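Local atomic coordinates of ofchtiv-allosamidin (Ostrinia furnacalis, PDB entry 6JMB), a protein that probably hydrolyses chitin as an insect group IV chitinase of glycosyl hydrolase family 18, and binds the inhibitor allosamidin in its substrate cleft. Residues V25-P30 with D351-C356; L243-P248 with E332-F337; I342-I347 with P362-I367. All coordinates share one frame; numbering follows the deposited sequence. Where two conformers were deposited one is given.

Contact 1. Residues V25-P30 with D351-C356; sequences VDDIDP and DFHGLC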
loop_
_atom_site.group_PDB
_atom_site.type_symbol
_atom_site.label_atom_id
_atom_site.label_comp_id
_atom_site.label_asym_id
_atom_site.label_seq_id
_atom_site.Cartn_x
_atom_site.Cartn_y
_atom_site.Cartn_z
ATOM N N VAL A 25 -6.320 10.684 -13.565
ATOM C CA VAL A 25 -5.610 11.696 -12.782
ATOM C C VAL A 25 -6.564 12.783 -12.306
ATOM O O VAL A 25 -6.487 13.235 -11.157
ATOM C CB VAL A 25 -4.422 12.279 -13.571
ATOM C CG1 VAL A 25 -3.877 13.530 -12.872
ATOM C CG2 VAL A 25 -3.319 11.240 -13.716
ATOM N N ASP A 26 -7.486 13.213 -13.166
ATOM C CA ASP A 26 -8.357 14.313 -12.770
ATOM C C ASP A 26 -9.456 13.905 -11.795
ATOM O O ASP A 26 -10.263 14.760 -11.409
ATOM C CB ASP A 26 -8.902 15.081 -13.981
ATOM C CG ASP A 26 -9.862 14.270 -14.828
ATOM O OD1 ASP A 26 -10.190 13.118 -14.478
ATOM O OD2 ASP A 26 -10.300 14.806 -15.870
ATOM N N ASP A 27 -9.507 12.638 -11.390
ATOM C CA ASP A 27 -10.361 12.206 -10.292
ATOM C C ASP A 27 -9.698 12.377 -8.934
ATOM O O ASP A 27 -10.372 12.240 -7.909
ATOM C CB ASP A 27 -10.757 10.741 -10.487
ATOM C CG ASP A 27 -11.803 10.569 -11.563
ATOM O OD1 ASP A 27 -12.923 11.099 -11.385
ATOM O OD2 ASP A 27 -11.516 9.927 -12.591
ATOM N N ILE A 28 -8.406 12.674 -8.906
ATOM C CA ILE A 28 -7.671 12.842 -7.658
ATOM C C ILE A 28 -8.003 14.200 -7.060
ATOM O O ILE A 28 -7.988 15.221 -7.758
ATOM C CB ILE A 28 -6.161 12.726 -7.907
ATOM C CG1 ILE A 28 -5.814 11.326 -8.414
ATOM C CG2 ILE A 28 -5.378 13.073 -6.640
ATOM C CD1 ILE A 28 -4.376 11.172 -8.847
ATOM N N ASP A 29 -8.287 14.211 -5.759
ATOM C CA ASP A 29 -8.383 15.458 -5.016
ATOM C C ASP A 29 -7.015 15.720 -4.407
ATOM O O ASP A 29 -6.646 15.053 -3.428
ATOM C CB ASP A 29 -9.429 15.343 -3.923
ATOM C CG ASP A 29 -9.709 16.676 -3.251
ATOM O OD1 ASP A 29 -8.787 17.515 -3.165
ATOM O OD2 ASP A 29 -10.854 16.888 -2.816
ATOM N N PRO A 30 -6.243 16.677 -4.922
ATOM C CA PRO A 30 -4.867 16.856 -4.441
ATOM C C PRO A 30 -4.766 17.496 -3.067
ATOM O O PRO A 30 -3.651 17.600 -2.543
ATOM C CB PRO A 30 -4.239 17.750 -5.512
ATOM C CG PRO A 30 -5.395 18.552 -6.033
ATOM C CD PRO A 30 -6.599 17.639 -5.979
ATOM N N ASP A 351 -14.533 5.330 -2.152
ATOM C CA ASP A 351 -15.818 5.665 -2.770
ATOM C C ASP A 351 -15.718 7.095 -3.309
ATOM O O ASP A 351 -16.279 8.052 -2.770
ATOM C CB ASP A 351 -16.965 5.477 -1.786
ATOM C CG ASP A 351 -18.325 5.716 -2.413
ATOM O OD1 ASP A 351 -18.467 5.578 -3.647
ATOM O OD2 ASP A 351 -19.260 6.046 -1.653
ATOM N N PHE A 352 -14.959 7.223 -4.400
ATOM C CA PHE A 352 -14.615 8.547 -4.910
ATOM C C PHE A 352 -15.819 9.285 -5.479
ATOM O O PHE A 352 -15.840 10.522 -5.463
ATOM C CB PHE A 352 -13.422 8.496 -5.877
ATOM C CG PHE A 352 -13.639 7.668 -7.123
ATOM C CD1 PHE A 352 -13.523 6.287 -7.090
ATOM C CD2 PHE A 352 -13.886 8.282 -8.343
ATOM C CE1 PHE A 352 -13.687 5.524 -8.250
ATOM C CE2 PHE A 352 -14.052 7.528 -9.501
ATOM C CZ PHE A 352 -13.955 6.151 -9.453
ATOM N N HIS A 353 -16.837 8.560 -5.937
ATOM C CA HIS A 353 -18.067 9.170 -6.427
ATOM C C HIS A 353 -19.112 9.364 -5.333
ATOM O O HIS A 353 -20.189 9.907 -5.614
ATOM C CB HIS A 353 -18.688 8.309 -7.535
ATOM C CG HIS A 353 -17.911 8.285 -8.817
ATOM N ND1 HIS A 353 -17.357 9.414 -9.383
ATOM C CD2 HIS A 353 -17.628 7.262 -9.660
ATOM C CE1 HIS A 353 -16.758 9.086 -10.516
ATOM N NE2 HIS A 353 -16.908 7.786 -10.706
ATOM N N GLY A 354 -18.844 8.917 -4.107
ATOM C CA GLY A 354 -19.798 9.083 -3.026
ATOM C C GLY A 354 -21.085 8.312 -3.204
ATOM O O GLY A 354 -22.132 8.735 -2.699
ATOM N N LEU A 355 -21.033 7.170 -3.892
ATOM C CA LEU A 355 -22.237 6.397 -4.169
ATOM C C LEU A 355 -22.776 5.684 -2.938
ATOM O O LEU A 355 -23.931 5.239 -2.955
ATOM C CB LEU A 355 -21.961 5.375 -5.269
ATOM C CG LEU A 355 -21.445 5.946 -6.585
ATOM C CD1 LEU A 355 -21.222 4.837 -7.602
ATOM C CD2 LEU A 355 -22.415 6.993 -7.121
ATOM N N CYS A 356 -21.983 5.568 -1.876
ATOM C CA CYS A 356 -22.372 4.800 -0.700
ATOM C C CYS A 356 -22.908 5.657 0.441
ATOM O O CYS A 356 -23.121 5.140 1.543
ATOM C CB CYS A 356 -21.218 3.907 -0.243
ATOM S SG CYS A 356 -20.833 2.645 -1.484
#

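Contact 2. Residues L243-P248 with E332-F337; sequences LVMGVP and EYANSF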
loop_
_atom_site.group_PDB
_atom_site.type_symbol
_atom_site.label_atom_id
_atom_site.label_comp_id
_atom_site.label_asym_id
_atom_site.label_seq_id
_atom_site.Cartn_x
_atom_site.Cartn_y
_atom_site.Cartn_z
ATOM N N LEU A 243 7.992 6.479 10.329
ATOM C CA LEU A 243 7.126 5.318 10.154
ATOM C C LEU A 243 5.756 5.816 9.715
ATOM O O LEU A 243 5.042 6.464 10.488
ATOM C CB LEU A 243 7.020 4.515 11.447
ATOM C CG LEU A 243 6.582 3.046 11.313
ATOM C CD1 LEU A 243 6.802 2.322 12.629
ATOM C CD2 LEU A 243 5.130 2.873 10.882
ATOM N N VAL A 244 5.391 5.503 8.479
ATOM C CA VAL A 244 4.096 5.866 7.921
ATOM C C VAL A 244 3.299 4.578 7.782
ATOM O O VAL A 244 3.738 3.635 7.108
ATOM C CB VAL A 244 4.248 6.593 6.577
ATOM C CG1 VAL A 244 2.889 7.007 6.039
ATOM C CG2 VAL A 244 5.151 7.815 6.737
ATOM N N MET A 245 2.148 4.522 8.435
ATOM C CA MET A 245 1.417 3.271 8.589
ATOM C C MET A 245 0.455 3.071 7.425
ATOM O O MET A 245 -0.421 3.910 7.184
ATOM C CB MET A 245 0.649 3.276 9.906
ATOM C CG MET A 245 0.123 1.907 10.283
ATOM S SD MET A 245 -0.925 1.956 11.748
ATOM C CE MET A 245 -2.508 2.333 11.004
ATOM N N GLY A 246 0.606 1.954 6.720
ATOM C CA GLY A 246 -0.262 1.676 5.591
ATOM C C GLY A 246 -1.653 1.243 6.016
ATOM O O GLY A 246 -1.844 0.581 7.040
ATOM N N VAL A 247 -2.636 1.637 5.208
ATOM C CA VAL A 247 -4.017 1.163 5.336
ATOM C C VAL A 247 -4.548 0.817 3.955
ATOM O O VAL A 247 -4.135 1.393 2.940
ATOM C CB VAL A 247 -4.938 2.218 5.996
ATOM C CG1 VAL A 247 -4.442 2.565 7.397
ATOM C CG2 VAL A 247 -5.041 3.474 5.127
ATOM N N PRO A 248 -5.467 -0.152 3.890
ATOM C CA PRO A 248 -6.002 -0.577 2.588
ATOM C C PRO A 248 -7.344 0.056 2.252
ATOM O O PRO A 248 -8.222 0.166 3.113
ATOM C CB PRO A 248 -6.169 -2.087 2.779
ATOM C CG PRO A 248 -6.574 -2.205 4.240
ATOM C CD PRO A 248 -5.872 -1.069 4.979
ATOM N N GLU A 332 -6.484 6.345 14.824
ATOM C CA GLU A 332 -6.331 6.581 16.257
ATOM C C GLU A 332 -5.146 5.806 16.819
ATOM O O GLU A 332 -4.390 6.326 17.652
ATOM C CB GLU A 332 -7.634 6.245 16.991
ATOM C CG GLU A 332 -8.711 7.298 16.747
ATOM C CD GLU A 332 -10.077 6.917 17.273
ATOM O OE1 GLU A 332 -10.292 5.732 17.611
ATOM O OE2 GLU A 332 -10.946 7.813 17.339
ATOM N N TYR A 333 -4.955 4.569 16.359
ATOM C CA TYR A 333 -3.782 3.795 16.749
ATOM C C TYR A 333 -2.497 4.504 16.332
ATOM O O TYR A 333 -1.555 4.635 17.126
ATOM C CB TYR A 333 -3.866 2.392 16.134
ATOM C CG TYR A 333 -2.645 1.548 16.409
ATOM C CD1 TYR A 333 -1.548 1.583 15.556
ATOM C CD2 TYR A 333 -2.576 0.735 17.528
ATOM C CE1 TYR A 333 -0.418 0.833 15.810
ATOM C CE2 TYR A 333 -1.445 -0.027 17.790
ATOM C CZ TYR A 333 -0.370 0.031 16.921
ATOM O OH TYR A 333 0.766 -0.706 17.170
ATOM N N ALA A 334 -2.438 4.967 15.079
ATOM C CA ALA A 334 -1.255 5.672 14.601
ATOM C C ALA A 334 -0.996 6.928 15.422
ATOM O O ALA A 334 0.154 7.220 15.778
ATOM C CB ALA A 334 -1.420 6.014 13.119
ATOM N N ASN A 335 -2.054 7.684 15.736
ATOM C CA ASN A 335 -1.894 8.864 16.582
ATOM C C ASN A 335 -1.335 8.488 17.947
ATOM O O ASN A 335 -0.477 9.193 18.490
ATOM C CB ASN A 335 -3.244 9.565 16.759
ATOM C CG ASN A 335 -3.659 10.369 15.548
ATOM O OD1 ASN A 335 -2.839 10.685 14.688
ATOM N ND2 ASN A 335 -4.941 10.729 15.489
ATOM N N SER A 336 -1.807 7.373 18.516
ATOM C CA SER A 336 -1.390 6.998 19.865
ATOM C C SER A 336 0.095 6.670 19.931
ATOM O O SER A 336 0.715 6.822 20.989
ATOM C CB SER A 336 -2.244 5.840 20.389
ATOM O OG SER A 336 -1.901 4.618 19.760
ATOM N N PHE A 337 0.691 6.236 18.825
ATOM C CA PHE A 337 2.121 5.962 18.791
ATOM C C PHE A 337 2.922 7.052 18.092
ATOM O O PHE A 337 4.103 6.845 17.787
ATOM C CB PHE A 337 2.388 4.577 18.197
ATOM C CG PHE A 337 2.072 3.465 19.148
ATOM C CD1 PHE A 337 2.965 3.138 20.157
ATOM C CD2 PHE A 337 0.861 2.794 19.084
ATOM C CE1 PHE A 337 2.677 2.135 21.060
ATOM C CE2 PHE A 337 0.562 1.786 19.992
ATOM C CZ PHE A 337 1.475 1.456 20.980
#

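Contact 3. Residues I342-I347 with P362-I367; sequences IMLWSI and PLLNTI. With AMI (allosamizoline), chain C; NAA (2-acetamido-2-deoxy-beta-D-allopyranose), chain B.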
loop_
_atom_site.group_PDB
_atom_site.type_symbol
_atom_site.label_atom_id
_atom_site.label_comp_id
_atom_site.label_asym_id
_atom_site.label_seq_id
_atom_site.Cartn_x
_atom_site.Cartn_y
_atom_site.Cartn_z
ATOM N N ILE A 342 -0.124 8.357 7.635
ATOM C CA ILE A 342 -0.884 7.250 7.070
ATOM C C ILE A 342 -0.560 7.154 5.588
ATOM O O ILE A 342 -0.507 8.170 4.881
ATOM C CB ILE A 342 -2.402 7.456 7.269
ATOM C CG1 ILE A 342 -2.744 7.493 8.759
ATOM C CG2 ILE A 342 -3.214 6.373 6.555
ATOM C CD1 ILE A 342 -2.465 6.200 9.490
ATOM N N MET A 343 -0.313 5.932 5.131
ATOM C CA MET A 343 -0.135 5.616 3.723
ATOM C C MET A 343 -1.329 4.773 3.296
ATOM O O MET A 343 -1.835 3.971 4.086
ATOM C CB MET A 343 1.161 4.806 3.548
ATOM C CG MET A 343 1.418 4.287 2.155
ATOM S SD MET A 343 2.961 3.341 2.052
ATOM C CE MET A 343 2.492 1.763 2.759
ATOM N N LEU A 344 -1.800 4.956 2.063
ATOM C CA LEU A 344 -2.947 4.195 1.601
ATOM C C LEU A 344 -2.695 3.565 0.242
ATOM O O LEU A 344 -2.197 4.213 -0.680
ATOM C CB LEU A 344 -4.220 5.053 1.556
ATOM C CG LEU A 344 -4.107 6.270 0.649
ATOM C CD1 LEU A 344 -5.362 6.455 -0.196
ATOM C CD2 LEU A 344 -3.851 7.524 1.482
ATOM N N TRP A 345 -3.054 2.296 0.126
ATOM C CA TRP A 345 -3.183 1.630 -1.164
ATOM C C TRP A 345 -4.657 1.294 -1.324
ATOM O O TRP A 345 -5.172 0.439 -0.593
ATOM C CB TRP A 345 -2.363 0.337 -1.214
ATOM C CG TRP A 345 -2.434 -0.224 -2.591
ATOM C CD1 TRP A 345 -3.389 -1.076 -3.090
ATOM C CD2 TRP A 345 -1.572 0.102 -3.684
ATOM N NE1 TRP A 345 -3.150 -1.315 -4.430
ATOM C CE2 TRP A 345 -2.046 -0.601 -4.815
ATOM C CE3 TRP A 345 -0.441 0.913 -3.818
ATOM C CZ2 TRP A 345 -1.424 -0.514 -6.060
ATOM C CZ3 TRP A 345 0.175 0.995 -5.054
ATOM C CH2 TRP A 345 -0.317 0.282 -6.157
ATOM N N SER A 346 -5.360 1.967 -2.247
ATOM C CA SER A 346 -4.885 3.041 -3.113
ATOM C C SER A 346 -6.109 3.917 -3.385
ATOM O O SER A 346 -7.252 3.492 -3.172
ATOM C CB SER A 346 -4.335 2.479 -4.428
ATOM O OG SER A 346 -5.218 1.517 -4.982
ATOM N N ILE A 347 -5.864 5.136 -3.871
ATOM C CA ILE A 347 -6.904 6.163 -3.869
ATOM C C ILE A 347 -8.064 5.796 -4.787
ATOM O O ILE A 347 -9.217 6.173 -4.525
ATOM C CB ILE A 347 -6.283 7.536 -4.197
ATOM C CG1 ILE A 347 -7.285 8.668 -3.938
ATOM C CG2 ILE A 347 -5.738 7.565 -5.624
ATOM C CD1 ILE A 347 -6.660 10.063 -4.023
ATOM N N PRO A 362 -14.873 8.843 1.327
ATOM C CA PRO A 362 -15.112 8.711 2.777
ATOM C C PRO A 362 -13.914 8.170 3.535
ATOM O O PRO A 362 -13.636 8.630 4.649
ATOM C CB PRO A 362 -16.313 7.759 2.851
ATOM C CG PRO A 362 -16.245 6.976 1.566
ATOM C CD PRO A 362 -15.757 7.962 0.545
ATOM N N LEU A 363 -13.196 7.199 2.972
ATOM C CA LEU A 363 -12.039 6.668 3.682
ATOM C C LEU A 363 -10.937 7.709 3.787
ATOM O O LEU A 363 -10.334 7.878 4.855
ATOM C CB LEU A 363 -11.523 5.416 2.982
ATOM C CG LEU A 363 -12.512 4.246 2.919
ATOM C CD1 LEU A 363 -11.824 3.028 2.319
ATOM C CD2 LEU A 363 -13.079 3.944 4.307
ATOM N N LEU A 364 -10.668 8.420 2.690
ATOM C CA LEU A 364 -9.596 9.406 2.681
ATOM C C LEU A 364 -9.944 10.613 3.547
ATOM O O LEU A 364 -9.088 11.126 4.280
ATOM C CB LEU A 364 -9.288 9.807 1.240
ATOM C CG LEU A 364 -8.046 10.662 0.999
ATOM C CD1 LEU A 364 -6.816 10.095 1.688
ATOM C CD2 LEU A 364 -7.806 10.783 -0.494
ATOM N N ASN A 365 -11.199 11.070 3.500
ATOM C CA ASN A 365 -11.617 12.144 4.399
ATOM C C ASN A 365 -11.503 11.718 5.857
ATOM O O ASN A 365 -11.090 12.514 6.711
ATOM C CB ASN A 365 -13.039 12.601 4.073
ATOM C CG ASN A 365 -13.073 13.654 2.988
ATOM O OD1 ASN A 365 -12.610 14.780 3.183
ATOM N ND2 ASN A 365 -13.622 13.296 1.836
ATOM N N THR A 366 -11.839 10.461 6.160
ATOM C CA THR A 366 -11.692 9.968 7.528
ATOM C C THR A 366 -10.241 10.065 7.989
ATOM O O THR A 366 -9.962 10.524 9.104
ATOM C CB THR A 366 -12.197 8.527 7.626
ATOM O OG1 THR A 366 -13.602 8.496 7.352
ATOM C CG2 THR A 366 -11.960 7.975 9.022
ATOM N N ILE A 367 -9.303 9.636 7.144
ATOM C CA ILE A 367 -7.887 9.714 7.496
ATOM C C ILE A 367 -7.493 11.151 7.809
ATOM O O ILE A 367 -6.859 11.432 8.836
ATOM C CB ILE A 367 -7.022 9.123 6.369
ATOM C CG1 ILE A 367 -7.247 7.619 6.267
ATOM C CG2 ILE A 367 -5.554 9.425 6.620
ATOM C CD1 ILE A 367 -6.711 7.014 4.981
HETATM C C1 AMI C . 0.952 -3.191 -2.531
HETATM C C2 AMI C . 2.042 -3.247 -3.676
HETATM C C3 AMI C . 1.269 -3.263 -4.899
HETATM C C4 AMI C . -0.068 -4.021 -4.518
HETATM C C5 AMI C . -0.406 -3.361 -3.266
HETATM C C6 AMI C . -1.450 -4.159 -2.403
HETATM C C7 AMI C . 2.171 -1.337 -2.567
HETATM C C8 AMI C . 3.907 0.514 -2.758
HETATM C C9 AMI C . 1.969 0.744 -1.098
HETATM N N2 AMI C . 2.766 -2.168 -3.529
HETATM N N7 AMI C . 2.688 -0.029 -2.146
HETATM O O3 AMI C . 2.004 -3.884 -5.953
HETATM O O4 AMI C . -1.151 -3.818 -5.416
HETATM O O6 AMI C . -0.965 -5.472 -2.213
HETATM O O7 AMI C . 1.040 -1.848 -2.004
HETATM C C1 NAA B . -1.149 -4.682 -6.510
HETATM C C2 NAA B . -2.542 -4.729 -7.117
HETATM C C3 NAA B . -2.581 -5.487 -8.390
HETATM C C4 NAA B . -1.582 -4.925 -9.383
HETATM C C5 NAA B . -0.196 -4.919 -8.754
HETATM C C6 NAA B . 0.852 -4.321 -9.643
HETATM C C7 NAA B . -4.429 -4.559 -5.394
HETATM C C8 NAA B . -5.246 -5.226 -4.282
HETATM N N2 NAA B . -3.379 -5.377 -6.050
HETATM O O3 NAA B . -2.277 -6.883 -8.085
HETATM O O4 NAA B . -1.506 -5.708 -10.592
HETATM O O5 NAA B . -0.237 -4.110 -7.537
HETATM O O6 NAA B . 2.092 -4.450 -8.982
HETATM O O7 NAA B . -4.624 -3.455 -5.733
#

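Contact 1. Residues V25-P30 with D351-C356
Asp27 and Phe352 carry most of this small meeting of two loops, one running from strand 5-11 to strand 35-43 and the other from strand 341-345 to helix 362-373. It illustrates how two loops can adjoin with little more than one side chain each, since only 82 Å² is buried in all. The tight part lies on the Phe352 side. With CG between its own backbone N and carbonyl carbon (chi1 61°), the phenyl ring stands beside the ring of its neighbour: its CE2 sits 3.1 Å above one face of the His353 imidazole, displaced toward the rim. Phe23 meets Phe352 edge-to-face, and Phe361 and Asn287 pack against it, so the ring is buried. Behind it, a type I turn is closed by Gly354 N to Asp351 O, and the Asp351 carboxylate ties down the two residues that follow: OD1 accepts Leu355 N at 3.0 Å and OD2 accepts Cys356 N at 2.8 Å, both on the syn side. Gly354 takes a positive phi, and Cys356 is tied to Cys290 by a disulfide.

The Asp27 side is looser and partly open to solvent. Its OD1 comes within 4.2 Å of Phe352 CE2 and within 4.4 Å of His353 CE1, while the carboxylate and phenyl planes lie 63° apart. The other oxygen, OD2, turns back to accept the backbone N of Asp24.

Chemically, the junction is a carboxylate oxygen laid near the carbon atoms of two aromatic rings, without a polar bond between the loops. Asp27 OD1 is 5.1 Å from His353 ND1, so a protonated imidazole might feel a modest attraction, but the contact stays weak and unbonded: Asp27 OD2 is committed to Asp24, and the Asp351 bonds and the Cys290 disulfide hold the other loop.

Contact 2. Residues L243-P248 with E332-F337
Met245 of strand 243-256 and Tyr333 of helix 324-336 meet in a Met-aromatic contact, a worked example of a methionine sulfur joining a barrel strand to the helix outside it. The methionine runs extended through its first two torsions, CG anti to the backbone N (chi1 -167°), which carries SD to the helix; the bend at chi3 only turns the terminal methyl CE. SD lies 3.9 Å from Tyr333 CD1 and 5.1 Å from the ring centroid, 73° off the ring normal, and the two side chains cross at about a right angle.

Plain apolar packing adds a second partner: the same SD is 4.3 Å from Ala334 CB, one residue further along the helix, where a short side chain allows the backbones to draw near. Phe337 covers part of one face of the Tyr333 ring, its CD2 3.7 Å above the plane.

The polar bonds all run elsewhere. Tyr333 O, near the end of the helix, takes Ser336 OG at 2.7 Å as well as the backbone N of Phe337. The phenol OH is held by Asn227 and Gln231, which ties the tip of the ring to helix 226-235.

In the barrel, strand 243-256 lies between strands 187-190 and 341-345, while Val226 and Leu339 also touch Met245. Ala334 meanwhile touches Ile342 on the adjoining strand, so helix 324-336 straddles two strands and packs beside helix 226-235.

Contact 3. Residues I342-I347 with P362-I367
Pro362 O, in the helix that lays Leu364 and Ile367 on the last strand of this TIM barrel, is gripped twice by Thr366: OG1 at 2.7 Å and backbone N come from opposite faces of its carbonyl plane. Asp350 accepts the N-H groups of Leu363 and Leu364 at the same helix end.

Leu364, its CG anti to the backbone N (chi1 -170°), spreads two methyls over separate partners. CD1 meets Leu344 CD2 at 3.9 Å, the side chains at about a right angle, whereas CD2 reaches Ile347 CD1 at 3.8 Å. Further along, Ile367 CG2 sits 3.8 Å from Ile342 CB and also touches Ile342 CG2.

The opposite side of the strand serves the ligand. Trp345, joined to Ser346 by a cis peptide, lays one indole face under the allosamizoline, with AMI C5 3.5 Å above the plane; Ser346 CB covers part of the other face. With an alanine in place of this tryptophan the platform is gone, and the allosamizoline would probably sit less firmly and the neighbouring sugar lose the indole N-H that its acetamido oxygen now receives. The donor is Trp345 NE1, which reaches NAA O7 in the plane of the indole at 2.9 Å, with an N-H...O angle of 162°.

How the contacts relate
The three contacts step along one flank of the TIM barrel, contact 3 in the middle: its centre is 11 Å from each of the others, which lie 23 Å apart. Contacts 2 and 3 share neighbouring parallel strands, 243-256 and 341-345, joined by Val247 N to Met343 O at 2.7 Å, probably a hydrogen bond. Contact 1 meets contact 3 by packing, as between Ile28 and Ile347. Along the chain, 25-30 comes first, then both segments of contact 2, then 342-347, 351-356 and 362-367, so contacts 1 and 3 interlock. Helices 324-336 and 362-373 thus pack on the outer side of neighbouring strands, one of which, 341-345, carries a ligand-binding tryptophan on its inner side.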